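Local coordinates for segregation and condensation protein A (Thermococcus onnurineus, PDB 6IVH), which probably serves as the kleisin subunit of an archaeal Smc-based condensin, represented here by its N-terminal domain, at residues E36-R41 with S61-M66; I57-I62 with D112-A117. All blocks are in the same frame, centred on the assembly; numbering follows the deposited sequence.

Interaction 1. Residues E36-R41 with S61-M66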
ATOM      1  N   GLU A  36       0.926  -7.694  -0.836  1.00 35.61           N
ATOM      2  CA  GLU A  36       1.629  -8.391  -1.908  1.00 44.82           C
ATOM      3  C   GLU A  36       1.117  -7.974  -3.283  1.00 48.85           C
ATOM      4  O   GLU A  36       1.884  -7.979  -4.250  1.00 45.02           O
ATOM      5  CB  GLU A  36       1.521  -9.907  -1.726  1.00 48.72           C
ATOM      6  CG  GLU A  36       2.458 -10.721  -2.629  1.00 64.35           C
ATOM      7  CD  GLU A  36       3.935 -10.418  -2.395  1.00 65.84           C
ATOM      8  OE1 GLU A  36       4.282  -9.927  -1.301  1.00 67.97           O
ATOM      9  OE2 GLU A  36       4.747 -10.682  -3.309  1.00 56.80           O
ATOM     10  N   LYS A  37      -0.163  -7.605  -3.392  1.00 46.10           N
ATOM     11  CA  LYS A  37      -0.661  -7.053  -4.650  1.00 43.65           C
ATOM     12  C   LYS A  37       0.057  -5.753  -4.993  1.00 40.00           C
ATOM     13  O   LYS A  37       0.370  -5.494  -6.162  1.00 36.27           O
ATOM     14  CB  LYS A  37      -2.171  -6.824  -4.570  1.00 40.87           C
ATOM     15  CG  LYS A  37      -2.995  -8.087  -4.366  1.00 41.04           C
ATOM     16  CD  LYS A  37      -4.484  -7.780  -4.437  1.00 46.44           C
ATOM     17  CE  LYS A  37      -5.326  -9.018  -4.170  1.00 46.35           C
ATOM     18  NZ  LYS A  37      -5.303  -9.405  -2.734  1.00 52.12           N
ATOM     19  N   TYR A  38       0.329  -4.924  -3.982  1.00 37.51           N
ATOM     20  CA  TYR A  38       1.117  -3.716  -4.199  1.00 36.74           C
ATOM     21  C   TYR A  38       2.531  -4.059  -4.650  1.00 39.23           C
ATOM     22  O   TYR A  38       3.069  -3.431  -5.570  1.00 36.87           O
ATOM     23  CB  TYR A  38       1.151  -2.880  -2.918  1.00 34.85           C
ATOM     24  CG  TYR A  38       1.941  -1.594  -3.026  1.00 31.40           C
ATOM     25  CD1 TYR A  38       3.305  -1.565  -2.759  1.00 29.98           C
ATOM     26  CD2 TYR A  38       1.319  -0.405  -3.381  1.00 30.55           C
ATOM     27  CE1 TYR A  38       4.027  -0.389  -2.855  1.00 33.27           C
ATOM     28  CE2 TYR A  38       2.031   0.772  -3.480  1.00 29.22           C
ATOM     29  CZ  TYR A  38       3.384   0.776  -3.215  1.00 34.77           C
ATOM     30  OH  TYR A  38       4.093   1.952  -3.313  1.00 35.85           O
ATOM     31  N   ILE A  39       3.151  -5.050  -4.008  1.00 38.85           N
ATOM     32  CA  ILE A  39       4.509  -5.439  -4.373  1.00 39.76           C
ATOM     33  C   ILE A  39       4.528  -6.081  -5.755  1.00 38.88           C
ATOM     34  O   ILE A  39       5.458  -5.863  -6.542  1.00 35.51           O
ATOM     35  CB  ILE A  39       5.096  -6.372  -3.299  1.00 41.54           C
ATOM     36  CG1 ILE A  39       5.291  -5.604  -1.988  1.00 42.84           C
ATOM     37  CG2 ILE A  39       6.400  -6.992  -3.776  1.00 25.50           C
ATOM     38  CD1 ILE A  39       5.860  -6.443  -0.862  1.00 49.18           C
ATOM     39  N   GLU A  40       3.505  -6.881  -6.072  1.00 36.65           N
ATOM     40  CA  GLU A  40       3.395  -7.452  -7.412  1.00 42.03           C
ATOM     41  C   GLU A  40       3.420  -6.358  -8.469  1.00 38.80           C
ATOM     42  O   GLU A  40       4.224  -6.403  -9.407  1.00 37.57           O
ATOM     43  CB  GLU A  40       2.115  -8.283  -7.536  1.00 42.19           C
ATOM     44  CG  GLU A  40       2.149  -9.629  -6.826  1.00 56.38           C
ATOM     45  CD  GLU A  40       0.805 -10.339  -6.856  1.00 73.35           C
ATOM     46  OE1 GLU A  40      -0.013 -10.032  -7.750  1.00 75.40           O
ATOM     47  OE2 GLU A  40       0.566 -11.203  -5.985  1.00 80.53           O
ATOM     48  N   ARG A  41       2.551  -5.356  -8.322  1.00 37.98           N
ATOM     49  CA  ARG A  41       2.503  -4.267  -9.293  1.00 39.28           C
ATOM     50  C   ARG A  41       3.787  -3.449  -9.269  1.00 37.08           C
ATOM     51  O   ARG A  41       4.277  -3.027 -10.322  1.00 37.76           O
ATOM     52  CB  ARG A  41       1.291  -3.375  -9.023  1.00 39.95           C
ATOM     53  CG  ARG A  41       1.203  -2.162  -9.928  1.00 44.23           C
ATOM     54  CD  ARG A  41       0.869  -2.568 -11.357  1.00 43.28           C
ATOM     55  NE  ARG A  41       0.493  -1.416 -12.169  1.00 39.13           N
ATOM     56  CZ  ARG A  41       0.354  -1.442 -13.490  1.00 47.88           C
ATOM     57  NH1 ARG A  41       0.563  -2.568 -14.160  1.00 50.29           N
ATOM     58  NH2 ARG A  41       0.011  -0.340 -14.140  1.00 55.04           N
ATOM     59  N   SER A  61       7.537  -0.943   2.311  1.00 36.69           N
ATOM     60  CA  SER A  61       7.990  -1.324   3.645  1.00 38.02           C
ATOM     61  C   SER A  61       6.908  -1.065   4.686  1.00 38.35           C
ATOM     62  O   SER A  61       6.738  -1.851   5.627  1.00 33.32           O
ATOM     63  CB  SER A  61       9.268  -0.565   4.003  1.00 40.42           C
ATOM     64  OG  SER A  61      10.264  -0.736   3.007  1.00 50.85           O
ATOM     65  N   ILE A  62       6.161   0.031   4.530  1.00 35.31           N
ATOM     66  CA  ILE A  62       5.088   0.340   5.467  1.00 37.51           C
ATOM     67  C   ILE A  62       3.974  -0.696   5.370  1.00 35.66           C
ATOM     68  O   ILE A  62       3.468  -1.179   6.390  1.00 39.43           O
ATOM     69  CB  ILE A  62       4.561   1.764   5.218  1.00 38.31           C
ATOM     70  CG1 ILE A  62       5.687   2.787   5.398  1.00 39.99           C
ATOM     71  CG2 ILE A  62       3.391   2.069   6.144  1.00 35.62           C
ATOM     72  CD1 ILE A  62       5.293   4.205   5.041  1.00 42.25           C
ATOM     73  N   LEU A  63       3.580  -1.059   4.145  1.00 35.61           N
ATOM     74  CA  LEU A  63       2.526  -2.053   3.972  1.00 35.92           C
ATOM     75  C   LEU A  63       2.944  -3.416   4.504  1.00 35.68           C
ATOM     76  O   LEU A  63       2.099  -4.175   4.994  1.00 40.33           O
ATOM     77  CB  LEU A  63       2.135  -2.158   2.498  1.00 36.60           C
ATOM     78  CG  LEU A  63       1.422  -0.939   1.915  1.00 35.12           C
ATOM     79  CD1 LEU A  63       1.088  -1.159   0.448  1.00 32.40           C
ATOM     80  CD2 LEU A  63       0.168  -0.630   2.716  1.00 39.44           C
ATOM     81  N   VAL A  64       4.234  -3.749   4.417  1.00 32.14           N
ATOM     82  CA  VAL A  64       4.703  -5.012   4.976  1.00 37.77           C
ATOM     83  C   VAL A  64       4.555  -5.009   6.492  1.00 37.88           C
ATOM     84  O   VAL A  64       4.132  -6.007   7.091  1.00 35.83           O
ATOM     85  CB  VAL A  64       6.155  -5.284   4.544  1.00 39.99           C
ATOM     86  CG1 VAL A  64       6.723  -6.471   5.309  1.00 38.90           C
ATOM     87  CG2 VAL A  64       6.218  -5.547   3.049  1.00 36.19           C
ATOM     88  N   ARG A  65       4.885  -3.887   7.138  1.00 32.97           N
ATOM     89  CA  ARG A  65       4.703  -3.794   8.583  1.00 41.15           C
ATOM     90  C   ARG A  65       3.227  -3.821   8.959  1.00 39.75           C
ATOM     91  O   ARG A  65       2.840  -4.484   9.927  1.00 39.68           O
ATOM     92  CB  ARG A  65       5.366  -2.528   9.123  1.00 39.86           C
ATOM     93  CG  ARG A  65       5.040  -2.252  10.586  1.00 40.25           C
ATOM     94  CD  ARG A  65       5.653  -0.948  11.070  1.00 38.46           C
ATOM     95  NE  ARG A  65       5.234   0.193  10.258  1.00 46.72           N
ATOM     96  CZ  ARG A  65       4.097   0.859  10.430  1.00 39.86           C
ATOM     97  NH1 ARG A  65       3.251   0.497  11.384  1.00 44.40           N
ATOM     98  NH2 ARG A  65       3.804   1.886   9.642  1.00 34.79           N
HETATM   99  N   MSE A  66       2.391  -3.113   8.205  1.00 36.28           N
HETATM  100  CA  MSE A  66       0.967  -3.048   8.511  1.00 39.99           C
HETATM  101  C   MSE A  66       0.294  -4.405   8.341  1.00 41.28           C
HETATM  102  O   MSE A  66      -0.704  -4.696   9.003  1.00 44.45           O
HETATM  103  CB  MSE A  66       0.278  -2.002   7.633  1.00 32.69           C
HETATM  104  CG  MSE A  66       0.710  -0.579   7.937  1.00 35.76           C
HETATM  105 SE   MSE A  66      -0.136   0.736   6.781  0.41 24.40          SE
HETATM  106  CE  MSE A  66      -1.973   0.517   7.390  1.00 48.28           C
TER
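Leu63 lays its CD1 methyl over one face of the Tyr38 ring. This is a CH-pi contact. Leu63 CD1 stands 4.0 Å from the centroid of the Tyr38 ring, 26° off the ring normal, and its shift is toward the rim near the root of the ring. The closest ring atom is Tyr38 CG, 3.6 Å from Leu63 CD1. Tyr38 CB lies 3.8 Å from Leu63 CD1. Tyr38 has CG anti to the backbone N (chi1 -180°), which carries the ring toward helix 54-72. The two side chains cross at about a right angle.

The second contact is purely aliphatic. Ile39 CD1 meets Val64 CG2 at 4.0 Å, methyl to methyl. The Ile39 chain is extended through CG1 (chi2 180°), and this puts CD1 at its far end against the valine. Both residues are partly exposed, whereas Tyr38 and Leu63 are buried.

The two segments belong to helices 31-47 and 54-72, which follow each other in the helical N-terminal domain of this kleisin. The contact buries about 125 Å² in all, so the helices meet lightly here, through one pair of side chains in the interior and one nearer the surface.

No hydrogen bond joins the two segments. The polar end of Tyr38 is satisfied further back on helix 54-72, where OH bonds to Ala56 O and so anchors the far end of the ring while Leu63 lies over its base. Nearby, Leu63 O accepts a hydrogen bond from Thr35 OG1, a polar tie between the same two helices. Pro11 and Ile14 of helix 11-20 also touch Tyr38.

Interaction 2. Residues I57-I62 with D112-A117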
ATOM      1  N   ILE A  57       8.494   3.305  -3.060  1.00 27.92           N
ATOM      2  CA  ILE A  57       9.373   2.282  -2.507  1.00 30.54           C
ATOM      3  C   ILE A  57       9.196   2.193  -0.997  1.00 33.22           C
ATOM      4  O   ILE A  57       9.096   1.097  -0.433  1.00 35.95           O
ATOM      5  CB  ILE A  57      10.836   2.571  -2.893  1.00 38.72           C
ATOM      6  CG1 ILE A  57      11.020   2.482  -4.412  1.00 35.69           C
ATOM      7  CG2 ILE A  57      11.776   1.620  -2.179  1.00 33.51           C
ATOM      8  CD1 ILE A  57      12.405   2.875  -4.883  1.00 40.20           C
ATOM      9  N   LEU A  58       9.144   3.344  -0.322  1.00 36.65           N
ATOM     10  CA  LEU A  58       8.961   3.358   1.126  1.00 33.66           C
ATOM     11  C   LEU A  58       7.590   2.827   1.529  1.00 37.86           C
ATOM     12  O   LEU A  58       7.457   2.200   2.588  1.00 36.06           O
ATOM     13  CB  LEU A  58       9.160   4.777   1.662  1.00 34.66           C
ATOM     14  CG  LEU A  58       8.864   5.030   3.142  1.00 33.91           C
ATOM     15  CD1 LEU A  58       9.750   4.170   4.027  1.00 42.94           C
ATOM     16  CD2 LEU A  58       9.043   6.502   3.469  1.00 44.47           C
ATOM     17  N   ALA A  59       6.565   3.061   0.704  1.00 37.17           N
ATOM     18  CA  ALA A  59       5.227   2.580   1.030  1.00 36.56           C
ATOM     19  C   ALA A  59       5.173   1.059   1.088  1.00 35.00           C
ATOM     20  O   ALA A  59       4.360   0.495   1.828  1.00 35.49           O
ATOM     21  CB  ALA A  59       4.217   3.113   0.013  1.00 35.34           C
ATOM     22  N   ALA A  60       6.026   0.381   0.317  1.00 35.55           N
ATOM     23  CA  ALA A  60       6.068  -1.077   0.364  1.00 35.41           C
ATOM     24  C   ALA A  60       6.501  -1.568   1.740  1.00 39.04           C
ATOM     25  O   ALA A  60       5.910  -2.503   2.292  1.00 35.39           O
ATOM     26  CB  ALA A  60       7.005  -1.611  -0.720  1.00 31.24           C
ATOM     27  N   SER A  61       7.537  -0.943   2.311  1.00 36.69           N
ATOM     28  CA  SER A  61       7.990  -1.324   3.645  1.00 38.02           C
ATOM     29  C   SER A  61       6.908  -1.065   4.686  1.00 38.35           C
ATOM     30  O   SER A  61       6.738  -1.851   5.627  1.00 33.32           O
ATOM     31  CB  SER A  61       9.268  -0.565   4.003  1.00 40.42           C
ATOM     32  OG  SER A  61      10.264  -0.736   3.007  1.00 50.85           O
ATOM     33  N   ILE A  62       6.161   0.031   4.530  1.00 35.31           N
ATOM     34  CA  ILE A  62       5.088   0.340   5.467  1.00 37.51           C
ATOM     35  C   ILE A  62       3.974  -0.696   5.370  1.00 35.66           C
ATOM     36  O   ILE A  62       3.468  -1.179   6.390  1.00 39.43           O
ATOM     37  CB  ILE A  62       4.561   1.764   5.218  1.00 38.31           C
ATOM     38  CG1 ILE A  62       5.687   2.787   5.398  1.00 39.99           C
ATOM     39  CG2 ILE A  62       3.391   2.069   6.144  1.00 35.62           C
ATOM     40  CD1 ILE A  62       5.293   4.205   5.041  1.00 42.25           C
ATOM     41  N   ASP A 112      -5.063   7.690   4.179  1.00 59.15           N
ATOM     42  CA  ASP A 112      -4.633   8.526   5.296  1.00 59.76           C
ATOM     43  C   ASP A 112      -3.618   7.801   6.171  1.00 60.23           C
ATOM     44  O   ASP A 112      -2.627   8.399   6.606  1.00 59.19           O
ATOM     45  CB  ASP A 112      -5.842   8.961   6.128  1.00 62.86           C
ATOM     46  CG  ASP A 112      -6.533  10.188   5.560  1.00 70.76           C
ATOM     47  OD1 ASP A 112      -7.450  10.028   4.726  1.00 66.95           O
ATOM     48  OD2 ASP A 112      -6.159  11.315   5.951  1.00 69.77           O
ATOM     49  N   ALA A 113      -3.846   6.512   6.437  1.00 60.95           N
ATOM     50  CA  ALA A 113      -2.922   5.754   7.275  1.00 58.95           C
ATOM     51  C   ALA A 113      -1.550   5.633   6.623  1.00 60.25           C
ATOM     52  O   ALA A 113      -0.520   5.747   7.301  1.00 59.57           O
ATOM     53  CB  ALA A 113      -3.498   4.369   7.572  1.00 55.05           C
ATOM     54  N   LEU A 114      -1.510   5.407   5.306  1.00 60.21           N
ATOM     55  CA  LEU A 114      -0.225   5.244   4.635  1.00 58.05           C
ATOM     56  C   LEU A 114       0.505   6.576   4.501  1.00 60.39           C
ATOM     57  O   LEU A 114       1.717   6.652   4.738  1.00 58.79           O
ATOM     58  CB  LEU A 114      -0.425   4.590   3.267  1.00 53.03           C
ATOM     59  CG  LEU A 114       0.805   4.488   2.370  1.00 56.79           C
ATOM     60  CD1 LEU A 114       1.884   3.664   3.039  1.00 58.13           C
ATOM     61  CD2 LEU A 114       0.448   3.884   1.023  1.00 51.52           C
HETATM   62  N   MSE A 115      -0.209   7.635   4.128  1.00 61.71           N
HETATM   63  CA  MSE A 115       0.401   8.957   3.981  1.00 65.42           C
HETATM   64  C   MSE A 115       0.862   9.535   5.317  1.00 65.49           C
HETATM   65  O   MSE A 115       1.814  10.315   5.363  1.00 65.80           O
HETATM   66  CB  MSE A 115      -0.572   9.928   3.305  1.00 65.33           C
HETATM   67  CG  MSE A 115      -0.109  10.456   1.949  1.00 65.21           C
HETATM   68 SE   MSE A 115       0.457   9.061   0.713  0.74 96.93          SE
HETATM   69  CE  MSE A 115      -1.279   8.512   0.030  1.00 48.65           C
ATOM     70  N   ASP A 116       0.186   9.158   6.405  1.00 65.70           N
ATOM     71  CA  ASP A 116       0.658   9.560   7.727  1.00 64.50           C
ATOM     72  C   ASP A 116       1.953   8.844   8.084  1.00 60.38           C
ATOM     73  O   ASP A 116       2.856   9.441   8.683  1.00 62.45           O
ATOM     74  CB  ASP A 116      -0.414   9.290   8.784  1.00 61.55           C
ATOM     75  CG  ASP A 116      -1.394  10.442   8.930  1.00 69.22           C
ATOM     76  OD1 ASP A 116      -1.081  11.559   8.464  1.00 64.40           O
ATOM     77  OD2 ASP A 116      -2.476  10.230   9.518  1.00 69.65           O
ATOM     78  N   ALA A 117       2.066   7.565   7.720  1.00 56.61           N
ATOM     79  CA  ALA A 117       3.304   6.838   7.966  1.00 56.07           C
ATOM     80  C   ALA A 117       4.417   7.296   7.034  1.00 58.97           C
ATOM     81  O   ALA A 117       5.591   7.290   7.423  1.00 59.85           O
ATOM     82  CB  ALA A 117       3.072   5.334   7.816  1.00 53.05           C
TER
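Ile62 and Leu114 interlock through their branches, and the Ala117 methyl fits against the isoleucine beside them. Ile62 is the larger bump on residues 57-62. Its CG2 methyl lies 3.7 Å from Ala117 CB and 3.8 Å from Leu114 CD1. Ile62 CD1 is also 3.7 Å from Ala117 CB. The alanine methyl is thus a small knob set against both CG2 and CD1 of the isoleucine.

The fit also runs the other way. Leu114 has CG anti to the backbone N (chi1 174°), and this swings its two methyls toward helix 54-72, although the side chain leaves the backbone across the contact and not straight into it. Leu114 CD1 stands 3.9 Å from Ala59 CB and touches Ile62 as well. Leu114 CD2 flanks the same Ala59 CB at 4.0 Å. Ala59 is the low spot on this side, and the leucine fork sits against it. An alanine in place of Ile62 keeps CB beside Leu114 but lacks CG2 and CD1, and would probably open a gap next to the Ala117 methyl.

All these contacts are apolar, and the segments share no hydrogen bond. Leu15 of helix 11-20 packs on Leu114, and Pro11 of that helix on Ala59. Leu118, one turn beyond Leu114, also touches Ile62.

The axes of the two short segments approach to 10.2 Å, with 111° between their N-to-C directions. Residues 112-117 lie in a predicted coiled coil, but this steep crossing is not a coiled-coil pairing. Helices 54-72 and 107-120, with helix 11-20 alongside, form part of the small helical core of the kleisin N-terminal domain.

From the N terminus, helix 11-20 comes first and touches residues of both contacts. Helix 31-47 follows. Interaction 1 closes a short loop, with 19 residues between its segments, by bringing helix 54-72 back against helix 31-47. Interaction 2 closes a longer one of 49 residues, which includes the unmodelled 75-96, and brings helix 107-120 onto helix 54-72. The loops cross: the second begins at residue 57, before the first closes at residue 66, and residues 61-62 are shared by the two segments of helix 54-72. That helix is thus the common element. Tyr38 of interaction 1 packs on Ala59 of interaction 2, and Met66 on Ala113, so the two contacts are continuous.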